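Local coordinates for heme-binding protein A / AI-2 binding protein A (Helicobacter pylori SS1, PDB 6OFQ) that binds peptides, among them the tetrapeptide STSA, in the periplasm and probably delivers them to an ABC transporter for uptake, at residues Ala47-Asp51 with Gly52-Val56; Tyr141-Trp144 with Glu145-Met149; Glu405-Trp409 with Gly410-Lys414; Asp436-Leu439 with Tyr440-Ser444. One frame throughout, in Å; residues are numbered along the deposited sequence. Where two conformers were deposited one is given.

Contact 1 (Ala47-Asp51 with Gly52-Val56); sequences ALVTD and GESYV
Tyr55 N donates to Asp51 O (3.1 Å) where the irregular chain of Ala47-Asp51 runs without a break into the first turn of helix 52-61. Asp51 is the N-cap of this helix, and its side chain grips Ser54 twice. With CG set between its own backbone N and carbonyl carbon (chi1 72°), the carboxylate folds back over the helix start. There OD2 takes the amide hydrogen of Ser54 N at 3.1 Å, the capping bond, with the donor well above the carboxylate plane. OD1 accepts from Ser54 OG at 2.7 Å on its syn side. Both carboxylate oxygens are thus engaged by one residue, which should hold the group against rotation. OD2 also accepts, in all probability, from Trp409 NE1, while Ser54 OG takes a bond from Ser42 N, so the cap is bound into two further parts of the chain. Glu53 turns its carboxylate away, to a salt bridge with Arg37. Val49 CG2 touches both Ser54 CB (3.7 Å) and Tyr55 CE1 (3.9 Å). The ring of Tyr55 lies back along the incoming chain, with Asp51 O 3.5 Å above one face, toward the rim. Its hydroxyl is hydrogen-bonded to Pro46 O, and Tyr55 OH stands 2.9 Å from Val49 O.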
# COMPACT_ATOMS: atom_id res chain seq x y z
N ALA A 47 9.32 -5.95 -4.10
CA ALA A 47 10.15 -4.78 -4.23
C ALA A 47 9.96 -4.03 -5.52
O ALA A 47 10.31 -2.87 -5.57
CB ALA A 47 11.63 -5.04 -4.00
N LEU A 48 9.33 -4.64 -6.52
CA LEU A 48 9.15 -3.99 -7.80
C LEU A 48 7.81 -3.27 -7.96
O LEU A 48 7.57 -2.63 -8.99
CB LEU A 48 9.23 -5.10 -8.89
CG LEU A 48 10.61 -5.74 -9.01
CD1 LEU A 48 10.52 -6.75 -10.16
CD2 LEU A 48 11.76 -4.80 -9.22
N VAL A 49 6.92 -3.45 -7.00
CA VAL A 49 5.55 -2.93 -7.10
C VAL A 49 5.24 -2.15 -5.82
O VAL A 49 5.98 -2.26 -4.86
CB VAL A 49 4.57 -4.07 -7.41
CG1 VAL A 49 4.73 -4.60 -8.83
CG2 VAL A 49 4.69 -5.17 -6.41
N THR A 50 4.08 -1.46 -5.84
CA THR A 50 3.73 -0.67 -4.65
C THR A 50 2.31 -0.85 -4.17
O THR A 50 1.90 -0.19 -3.21
CB THR A 50 3.91 0.85 -4.96
OG1 THR A 50 2.96 1.19 -5.96
CG2 THR A 50 5.34 1.22 -5.38
N ASP A 51 1.54 -1.73 -4.80
CA ASP A 51 0.07 -1.74 -4.69
C ASP A 51 -0.41 -2.93 -3.88
O ASP A 51 0.10 -4.05 -3.92
CB ASP A 51 -0.57 -1.67 -6.08
CG ASP A 51 -0.42 -2.97 -6.84
OD1 ASP A 51 0.76 -3.27 -7.22
OD2 ASP A 51 -1.45 -3.64 -7.07
N GLY A 52 -1.51 -2.65 -3.17
CA GLY A 52 -2.14 -3.68 -2.35
C GLY A 52 -2.54 -4.91 -3.12
O GLY A 52 -2.48 -5.99 -2.55
N GLU A 53 -3.06 -4.74 -4.34
CA GLU A 53 -3.44 -5.94 -5.07
C GLU A 53 -2.30 -6.90 -5.29
O GLU A 53 -2.44 -8.12 -5.13
CB GLU A 53 -4.15 -5.58 -6.39
CG GLU A 53 -5.49 -4.86 -6.29
CD GLU A 53 -6.65 -5.67 -5.76
OE1 GLU A 53 -6.49 -6.71 -5.12
OE2 GLU A 53 -7.81 -5.26 -6.04
N SER A 54 -1.14 -6.39 -5.65
CA SER A 54 0.05 -7.23 -5.76
C SER A 54 0.41 -7.89 -4.42
O SER A 54 0.80 -9.06 -4.38
CB SER A 54 1.26 -6.46 -6.24
OG SER A 54 1.08 -5.88 -7.55
N TYR A 55 0.28 -7.11 -3.34
CA TYR A 55 0.66 -7.66 -2.04
C TYR A 55 -0.27 -8.69 -1.48
O TYR A 55 0.15 -9.36 -0.52
CB TYR A 55 0.95 -6.51 -1.04
CG TYR A 55 2.09 -5.61 -1.43
CD1 TYR A 55 3.14 -5.98 -2.26
CD2 TYR A 55 2.17 -4.30 -0.87
CE1 TYR A 55 4.15 -5.10 -2.53
CE2 TYR A 55 3.21 -3.46 -1.10
CZ TYR A 55 4.21 -3.84 -1.96
OH TYR A 55 5.30 -3.00 -2.17
N VAL A 56 -1.48 -8.81 -2.04
CA VAL A 56 -2.31 -9.92 -1.61
C VAL A 56 -1.56 -11.25 -1.73
O VAL A 56 -1.53 -12.02 -0.76
CB VAL A 56 -3.62 -9.97 -2.44
CG1 VAL A 56 -4.41 -11.23 -2.06
CG2 VAL A 56 -4.46 -8.71 -2.25

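Contact 2 (Tyr141-Trp144 with Glu145-Met149); sequences YKYW and EGMGM
Met149 sets the CB of its side chain, rather than its sulfur, directly on the indole of Trp144: CB lies 3.4 Å from the centroid of the five-membered ring and 16° off the ring normal, a close CH-pi contact over the face. The approach is tight, Met149 CB reaching 3.3 Å from Trp144 CE2. Beyond CB the methionine bends at chi2 and chi3, bringing SD above the six-membered ring, 5.3 Å from its centroid, in a more distant Met-aromatic contact. With CG of Trp144 anti to the backbone N (chi1 -176°), the indole is carried outward from the helix, broadside to its axis, where Met149 of the turn that follows lies over it; NE1 is held by Ser150 OG. What brings Met149 back over the ring is the ending of helix 142-147 in a Schellman motif. Gly148 takes positive phi (70°), Gly148 N bonds to Glu145 O, and Met149 N reaches back to Trp144 O at 3.1 Å. Within the helix, Met147 N donates to Tyr143 O (2.9 Å), and one turn apart the two side chains meet again: Met147 SD approaches Tyr143 CD1 at 3.8 Å, at the ring edge and near its plane. The hydroxyl of Tyr143 is bonded to Asp431, and its ring meets that of Phe183 nearly parallel.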
# COMPACT_ATOMS: atom_id res chain seq x y z
N TYR A 141 12.90 -0.38 -8.26
CA TYR A 141 12.69 -0.56 -6.82
C TYR A 141 12.06 0.68 -6.26
O TYR A 141 12.71 1.51 -5.63
CB TYR A 141 14.04 -0.92 -6.15
CG TYR A 141 14.60 -2.27 -6.62
CD1 TYR A 141 13.95 -3.46 -6.35
CD2 TYR A 141 15.86 -2.35 -7.26
CE1 TYR A 141 14.42 -4.70 -6.79
CE2 TYR A 141 16.40 -3.60 -7.58
CZ TYR A 141 15.68 -4.75 -7.37
OH TYR A 141 16.19 -5.96 -7.80
N LYS A 142 10.75 0.78 -6.49
CA LYS A 142 10.03 2.01 -6.27
C LYS A 142 9.94 2.51 -4.86
O LYS A 142 10.21 3.69 -4.59
CB LYS A 142 8.59 1.96 -6.88
CG LYS A 142 8.54 1.82 -8.41
CD LYS A 142 7.13 1.44 -8.89
CE LYS A 142 6.95 0.79 -10.25
NZ LYS A 142 5.50 0.73 -10.62
N TYR A 143 9.57 1.65 -3.90
CA TYR A 143 9.57 2.06 -2.52
C TYR A 143 10.97 2.47 -2.11
O TYR A 143 11.09 3.44 -1.36
CB TYR A 143 9.09 0.95 -1.60
CG TYR A 143 7.60 0.97 -1.23
CD1 TYR A 143 7.18 1.79 -0.21
CD2 TYR A 143 6.68 0.07 -1.77
CE1 TYR A 143 5.86 1.80 0.23
CE2 TYR A 143 5.35 0.04 -1.34
CZ TYR A 143 4.99 0.89 -0.31
OH TYR A 143 3.70 0.78 0.16
N TRP A 144 11.98 1.64 -2.38
CA TRP A 144 13.34 1.91 -1.93
C TRP A 144 13.80 3.31 -2.38
O TRP A 144 14.34 4.09 -1.57
CB TRP A 144 14.31 0.82 -2.39
CG TRP A 144 15.68 0.97 -1.91
CD1 TRP A 144 16.61 1.87 -2.35
CD2 TRP A 144 16.32 0.21 -0.87
NE1 TRP A 144 17.76 1.75 -1.59
CE2 TRP A 144 17.62 0.73 -0.69
CE3 TRP A 144 15.93 -0.87 -0.06
CZ2 TRP A 144 18.49 0.26 0.28
CZ3 TRP A 144 16.81 -1.38 0.87
CH2 TRP A 144 18.10 -0.81 1.04
N GLU A 145 13.60 3.58 -3.67
CA GLU A 145 13.94 4.87 -4.23
C GLU A 145 13.16 6.02 -3.65
O GLU A 145 13.70 7.02 -3.17
CB GLU A 145 13.87 4.86 -5.76
CG GLU A 145 14.91 3.97 -6.41
CD GLU A 145 16.32 4.37 -6.00
OE1 GLU A 145 16.69 5.55 -6.14
OE2 GLU A 145 17.00 3.52 -5.40
N GLY A 146 11.85 5.84 -3.58
CA GLY A 146 10.97 6.83 -3.05
C GLY A 146 11.23 7.30 -1.64
O GLY A 146 11.08 8.47 -1.25
N MET A 147 11.46 6.27 -0.81
CA MET A 147 11.76 6.50 0.59
C MET A 147 13.18 7.05 0.88
O MET A 147 13.52 7.39 2.02
CB MET A 147 11.49 5.23 1.42
CG MET A 147 10.01 4.87 1.48
SD MET A 147 9.67 3.29 2.29
CE MET A 147 10.37 3.48 3.92
N GLY A 148 14.07 6.94 -0.09
CA GLY A 148 15.47 7.32 0.09
C GLY A 148 16.20 6.37 1.01
O GLY A 148 17.06 6.78 1.80
N MET A 149 15.90 5.09 0.90
CA MET A 149 16.58 4.11 1.74
C MET A 149 18.12 4.09 1.57
O MET A 149 18.84 3.79 2.55
CB MET A 149 16.02 2.73 1.45
CG MET A 149 14.60 2.51 1.97
SD MET A 149 14.44 2.43 3.75
CE MET A 149 15.17 0.82 3.99

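Contact 3 (Glu405-Trp409 with Gly410-Lys414); sequences EVYEW and GAYLK
Trp409 and Tyr412 meet at the start of helix 409-417, the tryptophan also lying under Leu413. Leu413 CD1 sits over one face of the indole, 3.7 Å from the centroid of the five-membered ring and 15° off its normal, a CH-pi contact. The second methyl, CD2, reaches the benzo part of the ring, 3.8 Å from Trp409 CZ2, so both branches of the leucine lie along the same indole. A chi1 of -173° puts the Trp409 ring opposite its own amide nitrogen and stands it out from the helix side, where Leu413 and Tyr412 of the next turn reach it. The far corner of the indole meets tyrosine: Trp409 CZ3 is 3.9 Å from Tyr412 CD2. On its other side the Tyr412 ring has Tyr407 CB near its plane at the edge, and the two CB atoms, Tyr407 CB and Tyr412 CB, are 4.0 Å apart. Backbone bonds Tyr412 N to Glu408 O (2.8 Å) and Leu413 N to Trp409 O close the first turn, with Glu408 as N-cap. The helix belongs to a beta-alpha-beta crossover: it leaves strand 400-407 and leads to strand 423-429, both parallel to strand 373-380 between them, and the Tyr412 hydroxyl bonds to Phe425 O of strand 423-429.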
# COMPACT_ATOMS: atom_id res chain seq x y z
N GLU A 405 -10.38 10.05 -18.68
CA GLU A 405 -9.66 8.93 -19.31
C GLU A 405 -9.59 7.76 -18.32
O GLU A 405 -9.29 7.93 -17.13
CB GLU A 405 -8.25 9.34 -19.71
CG GLU A 405 -8.28 10.33 -20.87
CD GLU A 405 -6.92 10.78 -21.34
OE1 GLU A 405 -5.90 10.23 -20.87
OE2 GLU A 405 -6.92 11.57 -22.32
N VAL A 406 -9.90 6.56 -18.80
CA VAL A 406 -10.03 5.37 -17.94
C VAL A 406 -8.92 4.41 -18.32
O VAL A 406 -8.75 4.09 -19.49
CB VAL A 406 -11.42 4.70 -18.14
CG1 VAL A 406 -11.59 3.58 -17.14
CG2 VAL A 406 -12.53 5.71 -17.99
N TYR A 407 -8.22 3.86 -17.32
CA TYR A 407 -7.14 2.91 -17.56
C TYR A 407 -7.32 1.70 -16.64
O TYR A 407 -7.78 1.84 -15.50
CB TYR A 407 -5.79 3.54 -17.20
CG TYR A 407 -5.46 4.70 -18.11
CD1 TYR A 407 -5.03 4.47 -19.40
CD2 TYR A 407 -5.78 6.01 -17.76
CE1 TYR A 407 -4.80 5.50 -20.27
CE2 TYR A 407 -5.55 7.06 -18.63
CZ TYR A 407 -5.03 6.80 -19.86
OH TYR A 407 -4.87 7.84 -20.78
N GLU A 408 -6.91 0.53 -17.12
CA GLU A 408 -6.86 -0.63 -16.23
C GLU A 408 -5.74 -0.39 -15.22
O GLU A 408 -4.86 0.45 -15.39
CB GLU A 408 -6.44 -1.83 -17.10
CG GLU A 408 -7.43 -2.15 -18.22
CD GLU A 408 -8.76 -2.61 -17.68
OE1 GLU A 408 -8.78 -3.37 -16.70
OE2 GLU A 408 -9.81 -2.20 -18.22
N TRP A 409 -5.80 -1.12 -14.10
CA TRP A 409 -4.94 -0.83 -12.93
C TRP A 409 -3.44 -0.83 -13.23
O TRP A 409 -2.74 0.11 -12.80
CB TRP A 409 -5.27 -1.79 -11.80
CG TRP A 409 -4.65 -1.61 -10.42
CD1 TRP A 409 -3.98 -2.56 -9.70
CD2 TRP A 409 -4.67 -0.41 -9.63
NE1 TRP A 409 -3.63 -2.02 -8.49
CE2 TRP A 409 -4.04 -0.72 -8.39
CE3 TRP A 409 -5.16 0.88 -9.84
CZ2 TRP A 409 -3.83 0.22 -7.41
CZ3 TRP A 409 -4.98 1.81 -8.86
CH2 TRP A 409 -4.37 1.46 -7.63
N GLY A 410 -2.95 -1.86 -13.93
CA GLY A 410 -1.50 -1.81 -14.16
C GLY A 410 -1.06 -0.60 -14.96
O GLY A 410 -0.07 0.04 -14.65
N ALA A 411 -1.77 -0.30 -16.04
CA ALA A 411 -1.51 0.87 -16.87
C ALA A 411 -1.65 2.14 -16.05
O ALA A 411 -0.90 3.08 -16.25
CB ALA A 411 -2.37 0.95 -18.08
N TYR A 412 -2.66 2.17 -15.18
CA TYR A 412 -2.91 3.39 -14.41
C TYR A 412 -1.71 3.65 -13.51
O TYR A 412 -1.26 4.77 -13.35
CB TYR A 412 -4.18 3.16 -13.60
CG TYR A 412 -4.66 4.36 -12.82
CD1 TYR A 412 -5.57 5.20 -13.36
CD2 TYR A 412 -4.29 4.56 -11.49
CE1 TYR A 412 -6.03 6.31 -12.69
CE2 TYR A 412 -4.78 5.65 -10.79
CZ TYR A 412 -5.70 6.49 -11.39
OH TYR A 412 -6.28 7.58 -10.76
N LEU A 413 -1.28 2.64 -12.78
CA LEU A 413 -0.08 2.76 -11.91
C LEU A 413 1.16 3.20 -12.71
O LEU A 413 1.90 4.07 -12.26
CB LEU A 413 0.19 1.42 -11.22
CG LEU A 413 -0.85 0.93 -10.20
CD1 LEU A 413 -0.68 -0.54 -9.84
CD2 LEU A 413 -0.63 1.69 -8.92
N LYS A 414 1.29 2.70 -13.93
CA LYS A 414 2.49 3.04 -14.71
C LYS A 414 2.43 4.50 -15.17
O LYS A 414 3.35 5.32 -14.98
CB LYS A 414 2.56 2.10 -15.93
CG LYS A 414 3.75 2.36 -16.85
CD LYS A 414 3.77 1.53 -18.15
CE LYS A 414 4.99 1.97 -18.97
NZ LYS A 414 6.34 1.91 -18.31

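Contact 4 (Asp436-Leu439 with Tyr440-Ser444); sequences DNFL and YTLWS
Asp436 O is gripped by two backbone donors of the next turn, Tyr440 N at 2.9 Å and Thr441 N at 3.2 Å. The second spans five residues, a wider turn than the regular alpha-helix, and the last turn bond, Trp443 N to Leu439 O, is weak. Nearby, Thr441 OG1 binds two waters. Water 1, 2.8 Å from Thr441 OG1, donates to Asp436 OD1; water 2, 2.6 Å from the same hydroxyl oxygen, accepts from Asn437 ND2. The waters thus bridge the hydroxyl to the polar ends of Asp436 and Asn437, whose OD1 accepts from Asp431 N and Trp428 NE1. On the first turn of helix 436-443, the Asp436 carboxylate and the Tyr440 ring lie side by side, pointing the same way with planes 15° apart. Tyr440 CB comes within 3.4 Å of Asp436 OD2. Lys472 joins the pair, with a salt bridge to Asp436 and a cation-pi contact to Tyr440, where its charge would probably offset that of the buried carboxylate. At the C-terminal end Ser444 OG donates to Tyr440 O (2.7 Å) and lies over the centre of the Tyr440 ring, 3.6 Å above its plane. The same hydroxyl accepts from Ala447 N, capping helix 445-449.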
# COMPACT_ATOMS: atom_id res chain seq x y z
N ASP A 436 5.04 9.09 8.97
CA ASP A 436 6.08 9.09 7.94
C ASP A 436 5.69 8.35 6.67
O ASP A 436 6.01 8.77 5.54
CB ASP A 436 7.37 8.49 8.50
CG ASP A 436 8.54 8.56 7.53
OD1 ASP A 436 8.72 7.54 6.84
OD2 ASP A 436 9.27 9.53 7.54
N ASN A 437 4.93 7.27 6.85
CA ASN A 437 4.55 6.35 5.75
C ASN A 437 3.58 7.05 4.77
O ASN A 437 3.39 6.52 3.66
CB ASN A 437 3.97 5.07 6.35
CG ASN A 437 3.46 4.06 5.31
OD1 ASN A 437 2.24 3.82 5.25
ND2 ASN A 437 4.32 3.49 4.51
N PHE A 438 2.90 8.12 5.22
CA PHE A 438 2.08 8.92 4.32
C PHE A 438 2.85 10.17 3.94
O PHE A 438 3.05 10.48 2.73
CB PHE A 438 0.69 9.31 4.87
CG PHE A 438 -0.28 8.15 5.07
CD1 PHE A 438 -0.10 7.17 6.06
CD2 PHE A 438 -1.47 8.15 4.35
CE1 PHE A 438 -1.08 6.19 6.23
CE2 PHE A 438 -2.42 7.14 4.53
CZ PHE A 438 -2.23 6.18 5.49
N LEU A 439 3.18 10.99 4.92
CA LEU A 439 3.73 12.29 4.64
C LEU A 439 5.07 12.21 3.90
O LEU A 439 5.27 12.95 2.93
CB LEU A 439 3.91 13.10 5.91
CG LEU A 439 2.62 13.32 6.72
CD1 LEU A 439 2.99 14.01 8.04
CD2 LEU A 439 1.63 14.15 5.91
N TYR A 440 5.99 11.36 4.30
CA TYR A 440 7.29 11.34 3.63
C TYR A 440 7.24 10.50 2.37
O TYR A 440 7.71 10.91 1.28
CB TYR A 440 8.40 10.86 4.57
CG TYR A 440 9.78 11.24 4.05
CD1 TYR A 440 10.21 12.54 4.25
CD2 TYR A 440 10.59 10.38 3.35
CE1 TYR A 440 11.43 12.98 3.77
CE2 TYR A 440 11.85 10.82 2.89
CZ TYR A 440 12.19 12.12 3.12
OH TYR A 440 13.44 12.69 2.72
N THR A 441 6.61 9.35 2.44
CA THR A 441 6.63 8.46 1.30
C THR A 441 5.85 9.03 0.12
O THR A 441 6.18 8.69 -1.02
CB THR A 441 6.03 7.13 1.75
OG1 THR A 441 6.80 6.66 2.86
CG2 THR A 441 6.08 6.01 0.68
N LEU A 442 4.80 9.81 0.38
CA LEU A 442 3.90 10.30 -0.68
C LEU A 442 4.02 11.76 -1.00
O LEU A 442 3.57 12.21 -2.05
CB LEU A 442 2.41 10.00 -0.41
CG LEU A 442 2.16 8.56 0.02
CD1 LEU A 442 0.70 8.43 0.45
CD2 LEU A 442 2.49 7.53 -1.04
N TRP A 443 4.56 12.56 -0.09
CA TRP A 443 4.49 14.01 -0.19
C TRP A 443 5.79 14.80 -0.07
O TRP A 443 5.81 16.03 -0.07
CB TRP A 443 3.45 14.59 0.80
CG TRP A 443 2.03 14.02 0.63
CD1 TRP A 443 1.45 13.00 1.33
CD2 TRP A 443 1.08 14.42 -0.37
NE1 TRP A 443 0.20 12.72 0.83
CE2 TRP A 443 -0.04 13.58 -0.23
CE3 TRP A 443 1.09 15.40 -1.36
CZ2 TRP A 443 -1.15 13.74 -1.04
CZ3 TRP A 443 -0.05 15.53 -2.16
CH2 TRP A 443 -1.13 14.71 -1.99
N SER A 444 6.90 14.07 0.09
CA SER A 444 8.20 14.73 0.27
C SER A 444 8.90 15.06 -1.05
O SER A 444 8.65 14.42 -2.10
CB SER A 444 9.15 13.91 1.15
OG SER A 444 9.49 12.72 0.51
O HOH W 1 9.16 7.29 4.13
O HOH W 2 7.07 4.32 4.05

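In the fold
From the N terminus the four contacts follow in series; each closes before the next opens, and none nests or crosses. Contact 1 ends the loop after strand 32-37, contact 2 carries helix 142-147 to its end, contact 3 turns strand 400-407 into helix 409-417, and contact 4 spans helix 436-443. In space they form a chain of touches, 3 to 1 to 2 to 4. Asp51 of contact 1 meets Leu413 of contact 3; Tyr55 and Leu48 pack on Tyr143 and Tyr141 of contact 2; Met147 lies against Tyr440 and Thr441 of contact 4. The loop before helix 52-61 is thereby joined to helices 142-147 and 409-417, and helix 142-147 to helix 436-443.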